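Local atomic coordinates of K Homology domain-containing protein (Aeropyrum pernix, PDB entry 1TUA), a protein that is of unknown function but, having two K Homology (KH) domains, probably binds RNA. Residues Ala27-Met30 and Arg31-Thr35; Thr38-Thr41 and Glu42-Met45; Gly116-Ala119 and Arg120-Glu124; Met174-Ile177 and Lys178-Arg182. All blocks are in the same frame, centred on the assembly; numbering follows the deposited sequence.

Overall arrangement
The chain carries two KH folds in series, and the four interactions follow its sequence. Interactions 1 and 2 sit in the first: 27-35 ends helix 24-33. Residues 38-45 then turn strand 35-40 back into strand 45-50 of the same antiparallel sheet; the two centres are about 18 Å apart. Interaction 3 starts helix 118-127 in the second KH fold, about 32 Å from interaction 1 between centres and on the opposite side of the chain's centre. Interaction 4 lies on the long C-terminal helix 163-188, which also packs on helix 118-127; nearest atoms of interactions 3 and 4 are about 7 Å apart. This layout is consistent with two KH modules in one chain.

Interaction 1: residues Ala27-Met30 and Arg31-Thr35; sequences AEIM and RRTGT
E28 and R31 form a salt bridge near the C-terminal end of helix 24-33 in the first KH fold, OE1 lying 2.5 Å from NH1. That contact is short and poorly angled (N-H...O 128°), hence weak as a hydrogen bond. The carboxylate comes in at the guanidinium edge, the two planes 40° apart, while A27 O lies over one guanidinium face. The other oxygen of E28, OE2, touches the aliphatic part of R32, 3.2 Å from CD.

Hydrogen bonds close the helix end. R31 N and R32 N keep the helical pattern to A27 O and E28 O. I29 O is gripped twice by T33, by its N and by OG1 at 2.7 Å, from opposite faces of the carbonyl plane; with chi1 at 58°, OG1 is tucked between the T33 backbone N and carbonyl carbon. M30 O takes G34 N at 2.8 Å and, more weakly, T35 N, as positive phi at G34 turns the chain into strand 35-40.

In van der Waals contact, M30 CB lies 3.2 Å from T35 O; I29 packs on A63 and V66 of helix 57-72. Both I29 O and M30 O are thus satisfied at the helix end, and T35 OG1, donating to T33 OG1 at 2.8 Å, backs up the T33 hydroxyl.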
ATOM      1  N   ALA A  27       6.789   6.486 -16.936  1.00 11.05           N
ATOM      2  CA  ALA A  27       6.185   7.366 -17.939  1.00 11.32           C
ATOM      3  C   ALA A  27       4.689   7.521 -17.682  1.00 10.46           C
ATOM      4  O   ALA A  27       4.152   8.619 -17.787  1.00 10.69           O
ATOM      5  CB  ALA A  27       6.405   6.814 -19.334  1.00 11.42           C
ATOM      6  N   GLU A  28       4.022   6.416 -17.355  1.00  9.56           N
ATOM      7  CA  GLU A  28       2.590   6.440 -17.085  1.00  9.49           C
ATOM      8  C   GLU A  28       2.300   7.211 -15.797  1.00  9.71           C
ATOM      9  O   GLU A  28       1.315   7.952 -15.723  1.00  9.71           O
ATOM     10  CB  GLU A  28       2.050   5.009 -16.982  1.00 12.61           C
ATOM     11  CG  GLU A  28       0.532   4.900 -16.893  1.00 16.86           C
ATOM     12  CD  GLU A  28      -0.186   5.623 -18.028  1.00 22.72           C
ATOM     13  OE1 GLU A  28       0.414   5.812 -19.112  1.00 23.51           O
ATOM     14  OE2 GLU A  28      -1.365   5.993 -17.841  1.00 24.90           O
ATOM     15  N   ILE A  29       3.148   7.049 -14.781  1.00  9.03           N
ATOM     16  CA  ILE A  29       2.926   7.779 -13.533  1.00 10.40           C
ATOM     17  C   ILE A  29       3.047   9.275 -13.819  1.00  9.67           C
ATOM     18  O   ILE A  29       2.221  10.075 -13.371  1.00  9.54           O
ATOM     19  CB  ILE A  29       3.954   7.400 -12.448  1.00 11.22           C
ATOM     20  CG1 ILE A  29       3.837   5.915 -12.116  1.00  9.93           C
ATOM     21  CG2 ILE A  29       3.697   8.226 -11.185  1.00 11.09           C
ATOM     22  CD1 ILE A  29       4.917   5.417 -11.172  1.00 10.82           C
ATOM     23  N   MET A  30       4.074   9.644 -14.582  1.00  9.67           N
ATOM     24  CA  MET A  30       4.302  11.038 -14.946  1.00 10.24           C
ATOM     25  C   MET A  30       3.109  11.588 -15.731  1.00 10.78           C
ATOM     26  O   MET A  30       2.615  12.679 -15.454  1.00 10.39           O
ATOM     27  CB  MET A  30       5.578  11.166 -15.799  1.00  8.95           C
ATOM     28  CG  MET A  30       6.900  11.011 -15.032  1.00 10.26           C
ATOM     29  SD  MET A  30       8.392  11.120 -16.101  1.00  5.42           S
ATOM     30  CE  MET A  30       8.812   9.493 -16.185  1.00 18.78           C
ATOM     31  N   ARG A  31       2.654  10.816 -16.709  1.00 10.56           N
ATOM     32  CA  ARG A  31       1.541  11.204 -17.569  1.00 11.93           C
ATOM     33  C   ARG A  31       0.246  11.503 -16.824  1.00 10.98           C
ATOM     34  O   ARG A  31      -0.428  12.491 -17.105  1.00 11.56           O
ATOM     35  CB  ARG A  31       1.300  10.094 -18.593  1.00 15.02           C
ATOM     36  CG  ARG A  31       0.216  10.370 -19.602  1.00 21.72           C
ATOM     37  CD  ARG A  31       0.270   9.330 -20.711  1.00 24.35           C
ATOM     38  NE  ARG A  31       1.611   9.256 -21.293  1.00 29.85           N
ATOM     39  CZ  ARG A  31       2.437   8.219 -21.157  1.00 30.35           C
ATOM     40  NH1 ARG A  31       2.063   7.153 -20.460  1.00 29.06           N
ATOM     41  NH2 ARG A  31       3.641   8.250 -21.717  1.00 29.90           N
ATOM     42  N   ARG A  32      -0.096  10.650 -15.867  1.00  9.41           N
ATOM     43  CA  ARG A  32      -1.333  10.810 -15.108  1.00 10.57           C
ATOM     44  C   ARG A  32      -1.316  11.861 -14.001  1.00 10.24           C
ATOM     45  O   ARG A  32      -2.377  12.341 -13.589  1.00 10.47           O
ATOM     46  CB  ARG A  32      -1.745   9.454 -14.531  1.00 12.55           C
ATOM     47  CG  ARG A  32      -2.106   8.461 -15.626  1.00 17.86           C
ATOM     48  CD  ARG A  32      -2.493   7.097 -15.096  1.00 23.70           C
ATOM     49  NE  ARG A  32      -3.659   7.150 -14.221  1.00 28.12           N
ATOM     50  CZ  ARG A  32      -4.280   6.073 -13.748  1.00 30.48           C
ATOM     51  NH1 ARG A  32      -3.847   4.858 -14.075  1.00 29.91           N
ATOM     52  NH2 ARG A  32      -5.324   6.210 -12.934  1.00 31.76           N
ATOM     53  N   THR A  33      -0.122  12.230 -13.537  1.00  9.25           N
ATOM     54  CA  THR A  33       0.018  13.202 -12.450  1.00  8.26           C
ATOM     55  C   THR A  33       0.645  14.549 -12.818  1.00  7.81           C
ATOM     56  O   THR A  33       0.563  15.499 -12.043  1.00  8.67           O
ATOM     57  CB  THR A  33       0.842  12.606 -11.293  1.00  7.29           C
ATOM     58  OG1 THR A  33       2.130  12.216 -11.786  1.00  8.76           O
ATOM     59  CG2 THR A  33       0.134  11.394 -10.691  1.00  8.50           C
ATOM     60  N   GLY A  34       1.271  14.638 -13.986  1.00  7.12           N
ATOM     61  CA  GLY A  34       1.895  15.894 -14.377  1.00  8.65           C
ATOM     62  C   GLY A  34       3.191  16.113 -13.616  1.00 10.01           C
ATOM     63  O   GLY A  34       3.551  17.242 -13.262  1.00 10.86           O
ATOM     64  N   THR A  35       3.899  15.021 -13.357  1.00  9.55           N
ATOM     65  CA  THR A  35       5.161  15.093 -12.641  1.00  8.18           C
ATOM     66  C   THR A  35       6.304  14.646 -13.532  1.00  9.44           C
ATOM     67  O   THR A  35       6.091  14.136 -14.638  1.00  9.19           O
ATOM     68  CB  THR A  35       5.155  14.181 -11.385  1.00  8.37           C
ATOM     69  OG1 THR A  35       4.878  12.828 -11.772  1.00  8.08           O
ATOM     70  CG2 THR A  35       4.107  14.657 -10.378  1.00  8.69           C
TER

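Interaction 2: residues Thr38-Thr41 and Glu42-Met45; sequences TVDT and ENSM
A G1 beta bulge closes this turn: D40 faces both S44 and M45, where strand 35-40 folds back into strand 45-50. D40 and M45 form an antiparallel hydrogen-bonded pair. D40 N gives a bond to M45 O at 2.8 Å, nearly along the C=O axis, and M45 N returns one to D40 O at 3.1 Å. S44 takes the bulge position with positive phi, so two residues, S44 and M45, stand opposite the one residue D40.

In a type I KH fold the connection between these two strands is the variable loop, and here it is very short, T41 and E42 both in helical conformation. The D40 side chain reaches over it: with CG anti to the backbone N (chi1 -178°), OD1 accepts from N43 N at 2.9 Å, the N-H arriving from above the carboxylate plane, 50° out of it. A weak bond from S44 N to T41 O lies within the turn.

The amide of N43 lies obliquely against the carboxylate, planes 30° apart. Its OD1 stands 3.0 Å from D40 OD2; both are acceptors, which could mean that the amide is turned the other way or that the carboxylate is protonated. S44 points away from D40, and its OG bonds V10 O, next to strand 6-9.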
ATOM      1  N   THR A  38      12.802  11.303 -11.936  1.00 14.72           N
ATOM      2  CA  THR A  38      14.176  11.025 -12.319  1.00 17.00           C
ATOM      3  C   THR A  38      14.692   9.879 -11.455  1.00 16.64           C
ATOM      4  O   THR A  38      14.425   9.814 -10.250  1.00 14.89           O
ATOM      5  CB  THR A  38      15.057  12.272 -12.144  1.00 18.12           C
ATOM      6  OG1 THR A  38      15.018  12.691 -10.778  1.00 24.65           O
ATOM      7  CG2 THR A  38      14.545  13.405 -13.014  1.00 18.11           C
ATOM      8  N   VAL A  39      15.422   8.971 -12.089  1.00 17.36           N
ATOM      9  CA  VAL A  39      15.951   7.803 -11.409  1.00 19.53           C
ATOM     10  C   VAL A  39      17.466   7.828 -11.249  1.00 20.88           C
ATOM     11  O   VAL A  39      18.195   8.173 -12.178  1.00 21.47           O
ATOM     12  CB  VAL A  39      15.564   6.522 -12.173  1.00 19.80           C
ATOM     13  CG1 VAL A  39      16.057   5.296 -11.420  1.00 21.65           C
ATOM     14  CG2 VAL A  39      14.061   6.471 -12.372  1.00 19.86           C
ATOM     15  N   ASP A  40      17.925   7.469 -10.056  1.00 22.04           N
ATOM     16  CA  ASP A  40      19.348   7.396  -9.744  1.00 24.59           C
ATOM     17  C   ASP A  40      19.592   5.902  -9.527  1.00 25.65           C
ATOM     18  O   ASP A  40      19.478   5.414  -8.403  1.00 25.18           O
ATOM     19  CB  ASP A  40      19.641   8.161  -8.455  1.00 25.90           C
ATOM     20  CG  ASP A  40      21.116   8.163  -8.096  1.00 29.94           C
ATOM     21  OD1 ASP A  40      21.805   7.147  -8.348  1.00 30.18           O
ATOM     22  OD2 ASP A  40      21.584   9.181  -7.544  1.00 32.06           O
ATOM     23  N   THR A  41      19.916   5.178 -10.597  1.00 27.22           N
ATOM     24  CA  THR A  41      20.121   3.734 -10.494  1.00 30.79           C
ATOM     25  C   THR A  41      21.215   3.325  -9.515  1.00 31.98           C
ATOM     26  O   THR A  41      21.054   2.367  -8.757  1.00 31.96           O
ATOM     27  CB  THR A  41      20.451   3.109 -11.861  1.00 31.14           C
ATOM     28  OG1 THR A  41      21.720   3.586 -12.307  1.00 35.29           O
ATOM     29  CG2 THR A  41      19.395   3.475 -12.883  1.00 31.37           C
ATOM     30  N   GLU A  42      22.326   4.048  -9.530  1.00 33.07           N
ATOM     31  CA  GLU A  42      23.437   3.733  -8.643  1.00 34.60           C
ATOM     32  C   GLU A  42      23.062   3.815  -7.166  1.00 33.47           C
ATOM     33  O   GLU A  42      23.559   3.035  -6.352  1.00 33.84           O
ATOM     34  CB  GLU A  42      24.612   4.658  -8.954  1.00 38.15           C
ATOM     35  CG  GLU A  42      25.277   4.331 -10.285  1.00 44.34           C
ATOM     36  CD  GLU A  42      26.193   5.436 -10.779  1.00 49.13           C
ATOM     37  OE1 GLU A  42      27.043   5.913  -9.993  1.00 51.11           O
ATOM     38  OE2 GLU A  42      26.062   5.823 -11.963  1.00 51.65           O
ATOM     39  N   ASN A  43      22.177   4.748  -6.824  1.00 30.89           N
ATOM     40  CA  ASN A  43      21.744   4.916  -5.442  1.00 28.45           C
ATOM     41  C   ASN A  43      20.340   4.349  -5.219  1.00 25.79           C
ATOM     42  O   ASN A  43      19.828   4.377  -4.101  1.00 26.24           O
ATOM     43  CB  ASN A  43      21.764   6.398  -5.069  1.00 30.85           C
ATOM     44  CG  ASN A  43      23.123   7.036  -5.294  1.00 33.91           C
ATOM     45  OD1 ASN A  43      23.279   8.254  -5.196  1.00 35.88           O
ATOM     46  ND2 ASN A  43      24.117   6.211  -5.598  1.00 36.90           N
ATOM     47  N   SER A  44      19.735   3.827  -6.286  1.00 22.64           N
ATOM     48  CA  SER A  44      18.386   3.259  -6.234  1.00 20.84           C
ATOM     49  C   SER A  44      17.459   4.237  -5.510  1.00 19.87           C
ATOM     50  O   SER A  44      16.774   3.893  -4.540  1.00 18.12           O
ATOM     51  CB  SER A  44      18.407   1.909  -5.516  1.00 20.53           C
ATOM     52  OG  SER A  44      17.234   1.174  -5.808  1.00 22.13           O
ATOM     53  N   MET A  45      17.463   5.468  -6.004  1.00 17.86           N
ATOM     54  CA  MET A  45      16.674   6.553  -5.448  1.00 16.68           C
ATOM     55  C   MET A  45      15.895   7.181  -6.598  1.00 16.09           C
ATOM     56  O   MET A  45      16.400   7.311  -7.715  1.00 15.86           O
ATOM     57  CB  MET A  45      17.614   7.585  -4.820  1.00 17.04           C
ATOM     58  CG  MET A  45      16.947   8.796  -4.203  1.00 18.77           C
ATOM     59  SD  MET A  45      16.131   8.436  -2.642  1.00 18.21           S
ATOM     60  CE  MET A  45      17.550   8.422  -1.511  1.00 21.32           C
TER

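Interaction 3: residues Gly116-Ala119 and Arg120-Glu124; sequences GGRA and RRTIE
G117, the closing glycine of the GxxG loop of the second KH fold and N-cap of helix 118-127, meets R121; G116 lies within the loop. In KH domains this loop and the helix after it usually meet the nucleic acid backbone, so the arginines here are consistent with RNA binding.

R120 runs out beside the helix and bends at chi3, which brings its NH2 over the centre of the R121 guanidinium, 3.7 Å above the plane. R121 N makes a helical bond to G117 O at 3.1 Å. Its side chain then doubles back: CG beside the backbone N (chi1 -66°) and an extended run to NE send the guanidinium toward the start of the helix. There NH1 gives a weak, bent bond to the same G117 O at 2.8 Å, and G117, having no side chain, leaves room for it, its CA lying at the guanidinium edge.

T122 grips R118 O with both N (3.0 Å) and OG1 (2.8 Å), from opposite faces of the carbonyl plane. I123 N bonds A119 O at 3.1 Å, while its side chain is buried against A150, A153, I154 and L157 of helix 144-158. A119 and T122 meet Y167 of helix 163-188.

E124 closes the turn: its OE1 is 3.0 Å from R120 NH1 in a salt bridge, and its OE2 accepts from I131 N.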
ATOM      1  N   GLY A 116      -2.935 -21.523   0.792  1.00 29.87           N
ATOM      2  CA  GLY A 116      -3.444 -21.109  -0.502  1.00 29.46           C
ATOM      3  C   GLY A 116      -3.750 -19.621  -0.534  1.00 28.94           C
ATOM      4  O   GLY A 116      -4.572 -19.169  -1.327  1.00 30.52           O
ATOM      5  N   GLY A 117      -3.090 -18.858   0.336  1.00 27.34           N
ATOM      6  CA  GLY A 117      -3.309 -17.424   0.394  1.00 24.88           C
ATOM      7  C   GLY A 117      -4.718 -17.058   0.811  1.00 23.38           C
ATOM      8  O   GLY A 117      -5.188 -15.957   0.541  1.00 23.28           O
ATOM      9  N   ARG A 118      -5.388 -17.979   1.492  1.00 22.63           N
ATOM     10  CA  ARG A 118      -6.763 -17.775   1.940  1.00 21.52           C
ATOM     11  C   ARG A 118      -6.954 -16.674   2.980  1.00 18.24           C
ATOM     12  O   ARG A 118      -7.963 -15.973   2.964  1.00 16.93           O
ATOM     13  CB  ARG A 118      -7.308 -19.075   2.513  1.00 25.67           C
ATOM     14  CG  ARG A 118      -8.807 -19.086   2.729  1.00 33.33           C
ATOM     15  CD  ARG A 118      -9.489 -19.831   1.592  1.00 39.32           C
ATOM     16  NE  ARG A 118      -8.721 -21.016   1.203  1.00 44.21           N
ATOM     17  CZ  ARG A 118      -8.302 -21.959   2.048  1.00 46.32           C
ATOM     18  NH1 ARG A 118      -8.575 -21.869   3.346  1.00 47.26           N
ATOM     19  NH2 ARG A 118      -7.591 -22.990   1.597  1.00 47.14           N
ATOM     20  N   ALA A 119      -6.004 -16.535   3.899  1.00 16.01           N
ATOM     21  CA  ALA A 119      -6.119 -15.515   4.942  1.00 14.93           C
ATOM     22  C   ALA A 119      -5.978 -14.118   4.348  1.00 14.43           C
ATOM     23  O   ALA A 119      -6.787 -13.231   4.631  1.00 13.16           O
ATOM     24  CB  ALA A 119      -5.066 -15.736   6.017  1.00 13.91           C
ATOM     25  N   ARG A 120      -4.955 -13.932   3.519  1.00 13.46           N
ATOM     26  CA  ARG A 120      -4.719 -12.645   2.883  1.00 13.51           C
ATOM     27  C   ARG A 120      -5.933 -12.242   2.038  1.00 13.76           C
ATOM     28  O   ARG A 120      -6.389 -11.099   2.097  1.00 12.78           O
ATOM     29  CB  ARG A 120      -3.468 -12.718   2.008  1.00 13.96           C
ATOM     30  CG  ARG A 120      -3.007 -11.374   1.464  1.00 16.92           C
ATOM     31  CD  ARG A 120      -1.811 -11.548   0.534  1.00 20.28           C
ATOM     32  NE  ARG A 120      -2.153 -12.377  -0.617  1.00 23.50           N
ATOM     33  CZ  ARG A 120      -2.920 -11.976  -1.627  1.00 25.49           C
ATOM     34  NH1 ARG A 120      -3.421 -10.748  -1.641  1.00 27.83           N
ATOM     35  NH2 ARG A 120      -3.209 -12.813  -2.615  1.00 27.16           N
ATOM     36  N   ARG A 121      -6.465 -13.182   1.261  1.00 14.50           N
ATOM     37  CA  ARG A 121      -7.623 -12.887   0.419  1.00 15.95           C
ATOM     38  C   ARG A 121      -8.872 -12.541   1.226  1.00 15.12           C
ATOM     39  O   ARG A 121      -9.644 -11.651   0.842  1.00 14.30           O
ATOM     40  CB  ARG A 121      -7.921 -14.060  -0.520  1.00 19.47           C
ATOM     41  CG  ARG A 121      -6.841 -14.292  -1.552  1.00 26.39           C
ATOM     42  CD  ARG A 121      -7.253 -15.349  -2.574  1.00 32.85           C
ATOM     43  NE  ARG A 121      -6.233 -15.525  -3.610  1.00 37.91           N
ATOM     44  CZ  ARG A 121      -5.015 -16.012  -3.386  1.00 39.95           C
ATOM     45  NH1 ARG A 121      -4.664 -16.376  -2.159  1.00 41.78           N
ATOM     46  NH2 ARG A 121      -4.144 -16.128  -4.384  1.00 41.67           N
ATOM     47  N   THR A 122      -9.079 -13.243   2.339  1.00 14.24           N
ATOM     48  CA  THR A 122     -10.241 -12.980   3.185  1.00 13.89           C
ATOM     49  C   THR A 122     -10.204 -11.551   3.716  1.00 13.00           C
ATOM     50  O   THR A 122     -11.206 -10.844   3.693  1.00 13.45           O
ATOM     51  CB  THR A 122     -10.299 -13.950   4.378  1.00 14.97           C
ATOM     52  OG1 THR A 122     -10.486 -15.282   3.889  1.00 17.37           O
ATOM     53  CG2 THR A 122     -11.451 -13.583   5.317  1.00 13.79           C
ATOM     54  N   ILE A 123      -9.043 -11.125   4.196  1.00 13.35           N
ATOM     55  CA  ILE A 123      -8.921  -9.771   4.706  1.00 11.73           C
ATOM     56  C   ILE A 123      -9.150  -8.764   3.570  1.00 11.53           C
ATOM     57  O   ILE A 123      -9.854  -7.774   3.757  1.00 11.76           O
ATOM     58  CB  ILE A 123      -7.541  -9.552   5.369  1.00 12.61           C
ATOM     59  CG1 ILE A 123      -7.416 -10.485   6.585  1.00 13.11           C
ATOM     60  CG2 ILE A 123      -7.387  -8.091   5.807  1.00 12.13           C
ATOM     61  CD1 ILE A 123      -6.064 -10.458   7.278  1.00 14.42           C
ATOM     62  N   GLU A 124      -8.578  -9.017   2.392  1.00 11.82           N
ATOM     63  CA  GLU A 124      -8.772  -8.116   1.247  1.00 12.73           C
ATOM     64  C   GLU A 124     -10.252  -7.983   0.867  1.00 13.13           C
ATOM     65  O   GLU A 124     -10.744  -6.880   0.611  1.00 12.42           O
ATOM     66  CB  GLU A 124      -8.020  -8.616   0.014  1.00 12.13           C
ATOM     67  CG  GLU A 124      -6.515  -8.527   0.074  1.00 14.20           C
ATOM     68  CD  GLU A 124      -5.869  -8.920  -1.250  1.00 16.86           C
ATOM     69  OE1 GLU A 124      -6.274  -9.947  -1.832  1.00 19.72           O
ATOM     70  OE2 GLU A 124      -4.956  -8.210  -1.712  1.00 17.29           O
TER

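Interaction 4: residues Met174-Ile177 and Lys178-Arg182; sequences MREI and KRRER
I177 O has two polar partners: E181 N donates to it at 3.1 Å, and a water lies 2.6 Å from it. R180 NH1 gives the same water a weak bond, so the water bridges the arginine to the helix backbone. E181 CG also lies 3.0 Å from I177 O, in van der Waals contact.

R180 also makes the salt bridge of this contact, from NH2 to E176 OE2 at 2.6 Å. The two side chains run side by side in the same direction, both with CG anti to the backbone N (chi1 -179° for E176, -165° for R180). The E176 chain stays extended, whereas R180 bends at chi3 and folds its guanidinium back over the preceding turn. The carboxylate carbon lies at the guanidinium edge, the planes 80° apart, and E176 O sits over one face, toward the rim, 3.5 Å above the plane. That carbonyl is already bonded by R180 N, so R180 covers its own helical acceptor.

On another side of the helix, M174 CE meets K178 CE at 4.0 Å, the bent methionine crossing the extended lysine. I177 and K178 both touch R146 of helix 144-158, and the carboxylate of E181 forms a salt bridge to that same R146.

The i to i+4 salt bridge E176-R180 and the i to i+4 backbone bonds from residues 178-181 back to 174-177 are the pattern of an alpha helix, here the C-terminal helix 163-188.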
ATOM      1  N   MET A 174     -15.897  -3.751  10.069  1.00 15.11           N
ATOM      2  CA  MET A 174     -16.374  -3.423   8.728  1.00 15.27           C
ATOM      3  C   MET A 174     -17.885  -3.221   8.622  1.00 16.65           C
ATOM      4  O   MET A 174     -18.346  -2.390   7.840  1.00 15.61           O
ATOM      5  CB  MET A 174     -15.911  -4.485   7.727  1.00 13.65           C
ATOM      6  CG  MET A 174     -14.425  -4.388   7.367  1.00 15.18           C
ATOM      7  SD  MET A 174     -13.938  -2.786   6.643  1.00  6.31           S
ATOM      8  CE  MET A 174     -15.135  -2.648   5.342  1.00 13.43           C
ATOM      9  N   ARG A 175     -18.659  -3.974   9.398  1.00 16.82           N
ATOM     10  CA  ARG A 175     -20.103  -3.806   9.356  1.00 18.01           C
ATOM     11  C   ARG A 175     -20.424  -2.409   9.911  1.00 19.23           C
ATOM     12  O   ARG A 175     -21.326  -1.722   9.435  1.00 20.50           O
ATOM     13  CB  ARG A 175     -20.796  -4.904  10.177  1.00 19.12           C
ATOM     14  CG  ARG A 175     -22.311  -4.909  10.000  1.00 21.44           C
ATOM     15  CD  ARG A 175     -23.004  -6.066  10.699  1.00 20.55           C
ATOM     16  NE  ARG A 175     -24.412  -5.733  10.885  1.00 23.66           N
ATOM     17  CZ  ARG A 175     -25.266  -6.423  11.635  1.00 26.08           C
ATOM     18  NH1 ARG A 175     -24.866  -7.513  12.283  1.00 24.83           N
ATOM     19  NH2 ARG A 175     -26.518  -6.001  11.765  1.00 26.04           N
ATOM     20  N   GLU A 176     -19.647  -1.981  10.899  1.00 21.40           N
ATOM     21  CA  GLU A 176     -19.817  -0.671  11.521  1.00 23.56           C
ATOM     22  C   GLU A 176     -19.506   0.451  10.521  1.00 22.92           C
ATOM     23  O   GLU A 176     -20.233   1.443  10.429  1.00 23.05           O
ATOM     24  CB  GLU A 176     -18.880  -0.564  12.727  1.00 28.61           C
ATOM     25  CG  GLU A 176     -18.963   0.735  13.498  1.00 36.79           C
ATOM     26  CD  GLU A 176     -17.760   0.926  14.416  1.00 43.70           C
ATOM     27  OE1 GLU A 176     -17.430  -0.021  15.172  1.00 44.75           O
ATOM     28  OE2 GLU A 176     -17.145   2.021  14.379  1.00 46.59           O
ATOM     29  N   ILE A 177     -18.416   0.286   9.779  1.00 20.57           N
ATOM     30  CA  ILE A 177     -17.996   1.272   8.783  1.00 19.00           C
ATOM     31  C   ILE A 177     -19.036   1.412   7.668  1.00 17.96           C
ATOM     32  O   ILE A 177     -19.440   2.523   7.309  1.00 17.20           O
ATOM     33  CB  ILE A 177     -16.625   0.868   8.168  1.00 17.65           C
ATOM     34  CG1 ILE A 177     -15.538   0.965   9.241  1.00 17.54           C
ATOM     35  CG2 ILE A 177     -16.285   1.756   6.976  1.00 16.44           C
ATOM     36  CD1 ILE A 177     -14.205   0.391   8.820  1.00 17.67           C
ATOM     37  N   LYS A 178     -19.473   0.279   7.130  1.00 17.94           N
ATOM     38  CA  LYS A 178     -20.447   0.289   6.053  1.00 19.93           C
ATOM     39  C   LYS A 178     -21.820   0.746   6.528  1.00 21.19           C
ATOM     40  O   LYS A 178     -22.534   1.432   5.802  1.00 21.14           O
ATOM     41  CB  LYS A 178     -20.547  -1.096   5.417  1.00 20.65           C
ATOM     42  CG  LYS A 178     -19.297  -1.526   4.677  1.00 23.49           C
ATOM     43  CD  LYS A 178     -19.551  -2.827   3.950  1.00 27.81           C
ATOM     44  CE  LYS A 178     -18.362  -3.236   3.119  1.00 31.29           C
ATOM     45  NZ  LYS A 178     -18.651  -4.497   2.380  1.00 34.32           N
ATOM     46  N   ARG A 179     -22.197   0.363   7.743  1.00 23.21           N
ATOM     47  CA  ARG A 179     -23.490   0.782   8.268  1.00 24.65           C
ATOM     48  C   ARG A 179     -23.519   2.304   8.346  1.00 24.86           C
ATOM     49  O   ARG A 179     -24.472   2.943   7.898  1.00 24.79           O
ATOM     50  CB  ARG A 179     -23.733   0.180   9.657  1.00 27.22           C
ATOM     51  CG  ARG A 179     -25.067   0.588  10.285  1.00 29.68           C
ATOM     52  CD  ARG A 179     -25.544  -0.442  11.303  1.00 32.48           C
ATOM     53  NE  ARG A 179     -26.831  -0.084  11.896  1.00 35.17           N
ATOM     54  CZ  ARG A 179     -27.000   0.894  12.780  1.00 37.85           C
ATOM     55  NH1 ARG A 179     -25.956   1.617  13.181  1.00 38.41           N
ATOM     56  NH2 ARG A 179     -28.212   1.155  13.263  1.00 38.07           N
ATOM     57  N   ARG A 180     -22.457   2.881   8.899  1.00 25.46           N
ATOM     58  CA  ARG A 180     -22.349   4.328   9.039  1.00 26.36           C
ATOM     59  C   ARG A 180     -22.415   5.006   7.679  1.00 26.16           C
ATOM     60  O   ARG A 180     -23.057   6.045   7.521  1.00 26.57           O
ATOM     61  CB  ARG A 180     -21.035   4.682   9.727  1.00 29.61           C
ATOM     62  CG  ARG A 180     -20.963   6.102  10.237  1.00 33.89           C
ATOM     63  CD  ARG A 180     -19.626   6.366  10.908  1.00 38.69           C
ATOM     64  NE  ARG A 180     -19.217   5.250  11.760  1.00 43.67           N
ATOM     65  CZ  ARG A 180     -18.225   4.408  11.470  1.00 45.87           C
ATOM     66  NH1 ARG A 180     -17.529   4.556  10.347  1.00 45.90           N
ATOM     67  NH2 ARG A 180     -17.935   3.407  12.295  1.00 45.51           N
ATOM     68  N   GLU A 181     -21.749   4.422   6.692  1.00 24.32           N
ATOM     69  CA  GLU A 181     -21.761   4.997   5.356  1.00 24.04           C
ATOM     70  C   GLU A 181     -23.176   4.973   4.791  1.00 23.39           C
ATOM     71  O   GLU A 181     -23.652   5.967   4.247  1.00 24.23           O
ATOM     72  CB  GLU A 181     -20.807   4.232   4.425  1.00 23.41           C
ATOM     73  CG  GLU A 181     -19.359   4.245   4.895  1.00 24.47           C
ATOM     74  CD  GLU A 181     -18.400   3.586   3.909  1.00 25.61           C
ATOM     75  OE1 GLU A 181     -18.719   2.491   3.393  1.00 25.45           O
ATOM     76  OE2 GLU A 181     -17.317   4.162   3.664  1.00 25.66           O
ATOM     77  N   ARG A 182     -23.852   3.837   4.927  1.00 22.81           N
ATOM     78  CA  ARG A 182     -25.210   3.705   4.421  1.00 22.22           C
ATOM     79  C   ARG A 182     -26.155   4.710   5.076  1.00 22.82           C
ATOM     80  O   ARG A 182     -26.985   5.327   4.398  1.00 22.90           O
ATOM     81  CB  ARG A 182     -25.721   2.281   4.649  1.00 23.67           C
ATOM     82  CG  ARG A 182     -27.189   2.078   4.310  1.00 25.52           C
ATOM     83  CD  ARG A 182     -27.577   0.615   4.412  1.00 27.60           C
ATOM     84  NE  ARG A 182     -27.276   0.039   5.722  1.00 30.33           N
ATOM     85  CZ  ARG A 182     -27.982   0.262   6.827  1.00 32.07           C
ATOM     86  NH1 ARG A 182     -29.045   1.055   6.797  1.00 32.77           N
ATOM     87  NH2 ARG A 182     -27.632  -0.321   7.967  1.00 32.64           N
TER
HETATM   88  O   HOH W   1     -18.166   4.744   7.643  1.00 33.22           O